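Local atomic coordinates of mandelate racemase/muconate lactonizing protein (Alicyclobacillus acidocaldarius LAA1, PDB entry 3QLD), a protein that is of unknown function but belongs to the enolase superfamily, with an N-terminal capping domain and a C-terminal beta/alpha barrel. Residues R167-I172 with F219-L224; Y215-I220 with L239-C244. One frame throughout, in Å; residues are numbered along the deposited sequence. Where two conformers were deposited one is given.

Interaction 1 (R167-I172 with F219-L224); sequences RVKLKI and FIEQPL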
loop_
_atom_site.group_PDB
_atom_site.type_symbol
_atom_site.label_atom_id
_atom_site.label_comp_id
_atom_site.label_asym_id
_atom_site.label_seq_id
_atom_site.Cartn_x
_atom_site.Cartn_y
_atom_site.Cartn_z
ATOM N N ARG A 167 -30.829 1.378 -9.742
ATOM C CA ARG A 167 -29.718 1.051 -10.673
ATOM C C ARG A 167 -29.498 -0.407 -10.601
ATOM O O ARG A 167 -29.621 -1.005 -9.506
ATOM C CB ARG A 167 -28.443 1.782 -10.272
ATOM C CG ARG A 167 -27.331 1.775 -11.361
ATOM C CD ARG A 167 -26.084 2.600 -11.001
ATOM N NE ARG A 167 -25.429 2.066 -9.792
ATOM C CZ ARG A 167 -24.677 2.829 -8.998
ATOM N NH1 ARG A 167 -24.417 4.077 -9.337
ATOM N NH2 ARG A 167 -24.116 2.338 -7.895
ATOM N N VAL A 168 -29.121 -1.018 -11.718
ATOM C CA VAL A 168 -28.488 -2.324 -11.568
ATOM C C VAL A 168 -27.030 -2.265 -12.039
ATOM O O VAL A 168 -26.747 -1.603 -13.067
ATOM C CB VAL A 168 -29.215 -3.501 -12.322
ATOM C CG1 VAL A 168 -30.604 -3.776 -11.674
ATOM C CG2 VAL A 168 -29.298 -3.257 -13.844
ATOM N N LYS A 169 -26.141 -2.997 -11.345
ATOM C CA LYS A 169 -24.707 -3.089 -11.788
ATOM C C LYS A 169 -24.421 -4.542 -12.080
ATOM O O LYS A 169 -24.469 -5.426 -11.185
ATOM C CB LYS A 169 -23.742 -2.509 -10.740
ATOM C CG LYS A 169 -22.220 -2.554 -11.143
ATOM C CD LYS A 169 -21.376 -1.672 -10.242
ATOM C CE LYS A 169 -21.559 -1.980 -8.738
ATOM N NZ LYS A 169 -20.298 -1.838 -7.909
ATOM N N LEU A 170 -24.166 -4.829 -13.341
ATOM C CA LEU A 170 -23.938 -6.139 -13.796
ATOM C C LEU A 170 -22.444 -6.512 -13.785
ATOM O O LEU A 170 -21.616 -5.790 -14.354
ATOM C CB LEU A 170 -24.370 -6.227 -15.250
ATOM C CG LEU A 170 -25.798 -5.755 -15.546
ATOM C CD1 LEU A 170 -26.066 -6.296 -16.940
ATOM C CD2 LEU A 170 -26.729 -6.450 -14.522
ATOM N N LYS A 171 -22.123 -7.687 -13.224
ATOM C CA LYS A 171 -20.753 -8.211 -13.335
ATOM C C LYS A 171 -20.539 -8.697 -14.736
ATOM O O LYS A 171 -21.396 -9.374 -15.297
ATOM C CB LYS A 171 -20.529 -9.339 -12.312
ATOM C CG LYS A 171 -20.592 -8.837 -10.899
ATOM C CD LYS A 171 -19.274 -8.138 -10.480
ATOM C CE LYS A 171 -19.429 -7.456 -9.104
ATOM N NZ LYS A 171 -18.162 -7.525 -8.307
ATOM N N ILE A 172 -19.434 -8.275 -15.357
ATOM C CA ILE A 172 -19.126 -8.660 -16.689
ATOM C C ILE A 172 -17.654 -9.130 -16.838
ATOM O O ILE A 172 -16.808 -8.808 -15.980
ATOM C CB ILE A 172 -19.378 -7.513 -17.703
ATOM C CG1 ILE A 172 -18.462 -6.309 -17.401
ATOM C CG2 ILE A 172 -20.903 -7.192 -17.729
ATOM C CD1 ILE A 172 -18.333 -5.351 -18.634
ATOM N N PHE A 219 -21.498 3.625 -16.384
ATOM C CA PHE A 219 -20.005 3.461 -16.325
ATOM C C PHE A 219 -19.680 1.961 -16.459
ATOM O O PHE A 219 -20.581 1.102 -16.359
ATOM C CB PHE A 219 -19.413 4.013 -14.995
ATOM C CG PHE A 219 -20.059 3.416 -13.736
ATOM C CD1 PHE A 219 -19.655 2.163 -13.252
ATOM C CD2 PHE A 219 -21.015 4.149 -13.024
ATOM C CE1 PHE A 219 -20.277 1.604 -12.110
ATOM C CE2 PHE A 219 -21.621 3.621 -11.850
ATOM C CZ PHE A 219 -21.209 2.353 -11.406
ATOM N N ILE A 220 -18.382 1.683 -16.726
ATOM C CA ILE A 220 -17.790 0.339 -16.707
ATOM C C ILE A 220 -16.737 0.495 -15.602
ATOM O O ILE A 220 -15.868 1.352 -15.724
ATOM C CB ILE A 220 -17.160 -0.069 -18.050
ATOM C CG1 ILE A 220 -18.261 -0.191 -19.146
ATOM C CG2 ILE A 220 -16.333 -1.455 -17.894
ATOM C CD1 ILE A 220 -17.705 -0.350 -20.517
ATOM N N GLU A 221 -16.851 -0.306 -14.517
ATOM C CA GLU A 221 -15.936 -0.161 -13.391
ATOM C C GLU A 221 -14.718 -1.092 -13.552
ATOM O O GLU A 221 -14.868 -2.243 -13.967
ATOM C CB GLU A 221 -16.701 -0.590 -12.131
ATOM C CG GLU A 221 -15.971 -0.256 -10.811
ATOM C CD GLU A 221 -16.917 -0.401 -9.633
ATOM O OE1 GLU A 221 -17.998 -1.010 -9.791
ATOM O OE2 GLU A 221 -16.594 0.096 -8.567
ATOM N N GLN A 222 -13.529 -0.562 -13.255
ATOM C CA GLN A 222 -12.264 -1.374 -13.197
ATOM C C GLN A 222 -12.086 -2.329 -14.366
ATOM O O GLN A 222 -11.975 -3.535 -14.207
ATOM C CB GLN A 222 -12.233 -2.093 -11.826
ATOM C CG GLN A 222 -12.055 -1.119 -10.594
ATOM C CD GLN A 222 -10.665 -0.462 -10.403
ATOM O OE1 GLN A 222 -10.572 0.672 -9.908
ATOM N NE2 GLN A 222 -9.591 -1.141 -10.826
ATOM N N PRO A 223 -12.060 -1.798 -15.625
ATOM C CA PRO A 223 -12.011 -2.674 -16.761
ATOM C C PRO A 223 -10.654 -3.453 -16.815
ATOM O O PRO A 223 -10.631 -4.616 -17.153
ATOM C CB PRO A 223 -12.098 -1.706 -17.955
ATOM C CG PRO A 223 -11.734 -0.414 -17.457
ATOM C CD PRO A 223 -12.241 -0.389 -16.042
ATOM N N LEU A 224 -9.575 -2.777 -16.459
ATOM C CA LEU A 224 -8.217 -3.331 -16.631
ATOM C C LEU A 224 -7.606 -3.655 -15.250
ATOM O O LEU A 224 -8.082 -3.185 -14.217
ATOM C CB LEU A 224 -7.307 -2.342 -17.397
ATOM C CG LEU A 224 -7.753 -1.938 -18.840
ATOM C CD1 LEU A 224 -6.773 -0.928 -19.480
ATOM C CD2 LEU A 224 -8.015 -3.188 -19.747
#
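Inside the beta/alpha barrel, Lys-169 of strand 167-171 and Glu-221 of strand 220-221 reach for each other past the intervening strand 192-196. Lys-169 leaves with CG anti to its backbone N (chi1 -179°), then bends at its third and fourth torsions. Its ammonium thus comes across the end of Glu-221, an extended chain, and Lys-169 NZ forms a salt bridge to Glu-221 OE1 at 3.1 Å, received on the syn lone pair of that oxygen. Each partner is held a second time: Lys-169 NZ by Asp-323, and Glu-221 OE2 by Asn-268, so the carboxylate is gripped at both oxygens. Two residues before Glu-221, Phe-219 presents its edge to strand 167-171. Lys-169 CD lies 3.9 Å from Phe-219 CE1, while Arg-167 NH1 approaches CE2 of the same ring at 3.8 Å. The guanidinium turns a face to this ring edge, with their planes 80° apart; Arg-167 also pairs with Asp-323 and Gln-218. On the outer side of strand 192-196, Ile-172 CD1 meets Ile-220 CG2 loosely at 4.4 Å. Inward-pointing charges beside an aromatic edge, with Lys-169 and Lys-171 on the second barrel strand and Glu-221 two strands on, are consistent with the KxK motif of mandelate racemase-like barrels.

Interaction 2 (Y215-I220 with L239-C244); sequences YDLQFI and LRTPVC
Thr-241 turns OG1 beside its backbone N (chi1 -52°), which leaves the CG2 methyl anti to that N and facing Leu-217 and Ile-220. Cys-244 has SG anti to its backbone N (chi1 -179°), carrying the sulfur over one face of the Phe-219 ring. The SG sits 4.5 Å from the centroid of the Phe-219 ring, displaced toward its rim, a sulfur-aromatic contact, while Cys-244 CB packs tightly on Phe-219 CD1 at 3.5 Å. Thr-241 CG2 wedges between Leu-217 CB and Ile-220 CG1, 3.8 Å from each. Its OG1 accepts from a water, at 2.7 Å from Thr-241 OG1, that in turn accepts from Leu-217 N; Asp-213 is a second partner of this hydroxyl. Pro-242 lays its ring against the backbone, CG being 3.6 Å from Gln-218 O. Parallel pairing begins here, with Ile-220 opposite Val-243: Ile-220 N bonds to Pro-242 O at 3.0 Å, and Cys-244 N to Ile-220 O at 2.9 Å, the latter donor standing above the carbonyl plane with an N-H...O angle of 169°. Two neighbouring barrel strands, 220-221 and 243-245, are thereby joined at their start, with helix 229-238 making the crossover between them. Strand 192-196 flanks the pair through Leu-217 and Phe-219, and strand 266-269 lies beyond Cys-244.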
loop_
_atom_site.group_PDB
_atom_site.type_symbol
_atom_site.label_atom_id
_atom_site.label_comp_id
_atom_site.label_asym_id
_atom_site.label_seq_id
_atom_site.Cartn_x
_atom_site.Cartn_y
_atom_site.Cartn_z
ATOM N N TYR A 215 -25.075 0.704 -25.517
ATOM C CA TYR A 215 -26.082 0.484 -24.476
ATOM C C TYR A 215 -26.261 1.513 -23.411
ATOM O O TYR A 215 -27.068 1.279 -22.468
ATOM C CB TYR A 215 -25.904 -0.933 -23.879
ATOM C CG TYR A 215 -25.796 -1.947 -24.964
ATOM C CD1 TYR A 215 -26.885 -2.219 -25.800
ATOM C CD2 TYR A 215 -24.610 -2.611 -25.219
ATOM C CE1 TYR A 215 -26.779 -3.148 -26.846
ATOM C CE2 TYR A 215 -24.485 -3.502 -26.250
ATOM C CZ TYR A 215 -25.591 -3.768 -27.070
ATOM O OH TYR A 215 -25.479 -4.681 -28.106
ATOM N N ASP A 216 -25.496 2.609 -23.528
ATOM C CA ASP A 216 -25.576 3.757 -22.647
ATOM C C ASP A 216 -25.447 3.415 -21.144
ATOM O O ASP A 216 -26.249 3.857 -20.344
ATOM C CB ASP A 216 -26.867 4.566 -22.955
ATOM C CG ASP A 216 -26.992 4.923 -24.449
ATOM O OD1 ASP A 216 -26.007 4.762 -25.250
ATOM O OD2 ASP A 216 -28.106 5.368 -24.819
ATOM N N LEU A 217 -24.415 2.621 -20.797
ATOM C CA LEU A 217 -24.073 2.302 -19.385
ATOM C C LEU A 217 -23.726 3.564 -18.678
ATOM O O LEU A 217 -23.116 4.436 -19.262
ATOM C CB LEU A 217 -22.861 1.322 -19.371
ATOM C CG LEU A 217 -23.068 -0.045 -19.979
ATOM C CD1 LEU A 217 -21.743 -0.798 -20.128
ATOM C CD2 LEU A 217 -24.053 -0.879 -19.116
ATOM N N GLN A 218 -24.063 3.658 -17.418
ATOM C CA GLN A 218 -23.654 4.767 -16.602
ATOM C C GLN A 218 -22.105 4.811 -16.443
ATOM O O GLN A 218 -21.517 5.896 -16.388
ATOM C CB GLN A 218 -24.343 4.628 -15.256
ATOM C CG GLN A 218 -24.249 5.834 -14.393
ATOM C CD GLN A 218 -24.999 5.630 -13.092
ATOM O OE1 GLN A 218 -24.440 5.113 -12.108
ATOM N NE2 GLN A 218 -26.279 5.958 -13.099
ATOM N N PHE A 219 -21.498 3.625 -16.384
ATOM C CA PHE A 219 -20.005 3.461 -16.325
ATOM C C PHE A 219 -19.680 1.961 -16.459
ATOM O O PHE A 219 -20.581 1.102 -16.359
ATOM C CB PHE A 219 -19.413 4.013 -14.995
ATOM C CG PHE A 219 -20.059 3.416 -13.736
ATOM C CD1 PHE A 219 -19.655 2.163 -13.252
ATOM C CD2 PHE A 219 -21.015 4.149 -13.024
ATOM C CE1 PHE A 219 -20.277 1.604 -12.110
ATOM C CE2 PHE A 219 -21.621 3.621 -11.850
ATOM C CZ PHE A 219 -21.209 2.353 -11.406
ATOM N N ILE A 220 -18.382 1.683 -16.726
ATOM C CA ILE A 220 -17.790 0.339 -16.707
ATOM C C ILE A 220 -16.737 0.495 -15.602
ATOM O O ILE A 220 -15.868 1.352 -15.724
ATOM C CB ILE A 220 -17.160 -0.069 -18.050
ATOM C CG1 ILE A 220 -18.261 -0.191 -19.146
ATOM C CG2 ILE A 220 -16.333 -1.455 -17.894
ATOM C CD1 ILE A 220 -17.705 -0.350 -20.517
ATOM N N LEU A 239 -13.387 5.049 -25.554
ATOM C CA LEU A 239 -14.737 4.693 -25.075
ATOM C C LEU A 239 -15.589 5.923 -24.844
ATOM O O LEU A 239 -15.202 6.922 -24.173
ATOM C CB LEU A 239 -14.660 3.900 -23.731
ATOM C CG LEU A 239 -14.102 2.474 -23.776
ATOM C CD1 LEU A 239 -14.051 1.945 -22.344
ATOM C CD2 LEU A 239 -14.963 1.551 -24.625
ATOM N N ARG A 240 -16.792 5.876 -25.390
ATOM C CA ARG A 240 -17.780 6.913 -25.084
ATOM C C ARG A 240 -18.357 6.744 -23.661
ATOM O O ARG A 240 -18.705 7.741 -22.977
ATOM C CB ARG A 240 -18.925 6.945 -26.127
ATOM C CG ARG A 240 -18.430 7.054 -27.597
ATOM C CD ARG A 240 -17.610 8.364 -27.898
ATOM N NE ARG A 240 -16.205 8.409 -27.467
ATOM C CZ ARG A 240 -15.150 7.934 -28.150
ATOM N NH1 ARG A 240 -15.305 7.336 -29.341
ATOM N NH2 ARG A 240 -13.932 8.031 -27.625
ATOM N N THR A 241 -18.453 5.498 -23.229
ATOM C CA THR A 241 -18.902 5.167 -21.839
ATOM C C THR A 241 -17.852 5.590 -20.788
ATOM O O THR A 241 -16.651 5.315 -20.977
ATOM C CB THR A 241 -19.127 3.659 -21.747
ATOM O OG1 THR A 241 -19.996 3.247 -22.808
ATOM C CG2 THR A 241 -19.685 3.148 -20.283
ATOM N N PRO A 242 -18.266 6.235 -19.687
ATOM C CA PRO A 242 -17.308 6.594 -18.663
ATOM C C PRO A 242 -16.705 5.324 -18.032
ATOM O O PRO A 242 -17.412 4.317 -17.813
ATOM C CB PRO A 242 -18.191 7.280 -17.611
ATOM C CG PRO A 242 -19.338 7.845 -18.409
ATOM C CD PRO A 242 -19.632 6.707 -19.309
ATOM N N VAL A 243 -15.392 5.403 -17.755
ATOM C CA VAL A 243 -14.771 4.391 -16.886
ATOM C C VAL A 243 -14.905 4.870 -15.452
ATOM O O VAL A 243 -14.736 6.037 -15.178
ATOM C CB VAL A 243 -13.253 4.212 -17.239
ATOM C CG1 VAL A 243 -12.563 3.348 -16.168
ATOM C CG2 VAL A 243 -13.166 3.589 -18.624
ATOM N N CYS A 244 -15.175 3.932 -14.530
ATOM C CA CYS A 244 -15.231 4.203 -13.097
ATOM C C CYS A 244 -14.069 3.466 -12.423
ATOM O O CYS A 244 -13.819 2.320 -12.751
ATOM C CB CYS A 244 -16.502 3.606 -12.536
ATOM S SG CYS A 244 -16.668 3.907 -10.757
HETATM O O HOH W 1 -22.515 2.166 -22.778
#

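Phe-219 and Ile-220 belong to both interactions, whose centres lie about 9 Å apart; the Phe-219 ring serves both contacts and also stacks with Trp-295. Two polar links tie the contacts further: Arg-167 NH1 bonds to Gln-218 OE1 at 3.0 Å, and Gln-222 N to Cys-244 O at 2.9 Å, the latter carrying the parallel pairing onward from interaction 2. Together they run from the outset of strand 220-221 to its C-terminal end, where Glu-221 adjoins Asp-196 and Asp-246. Enolase-superfamily barrels have their active site at that end.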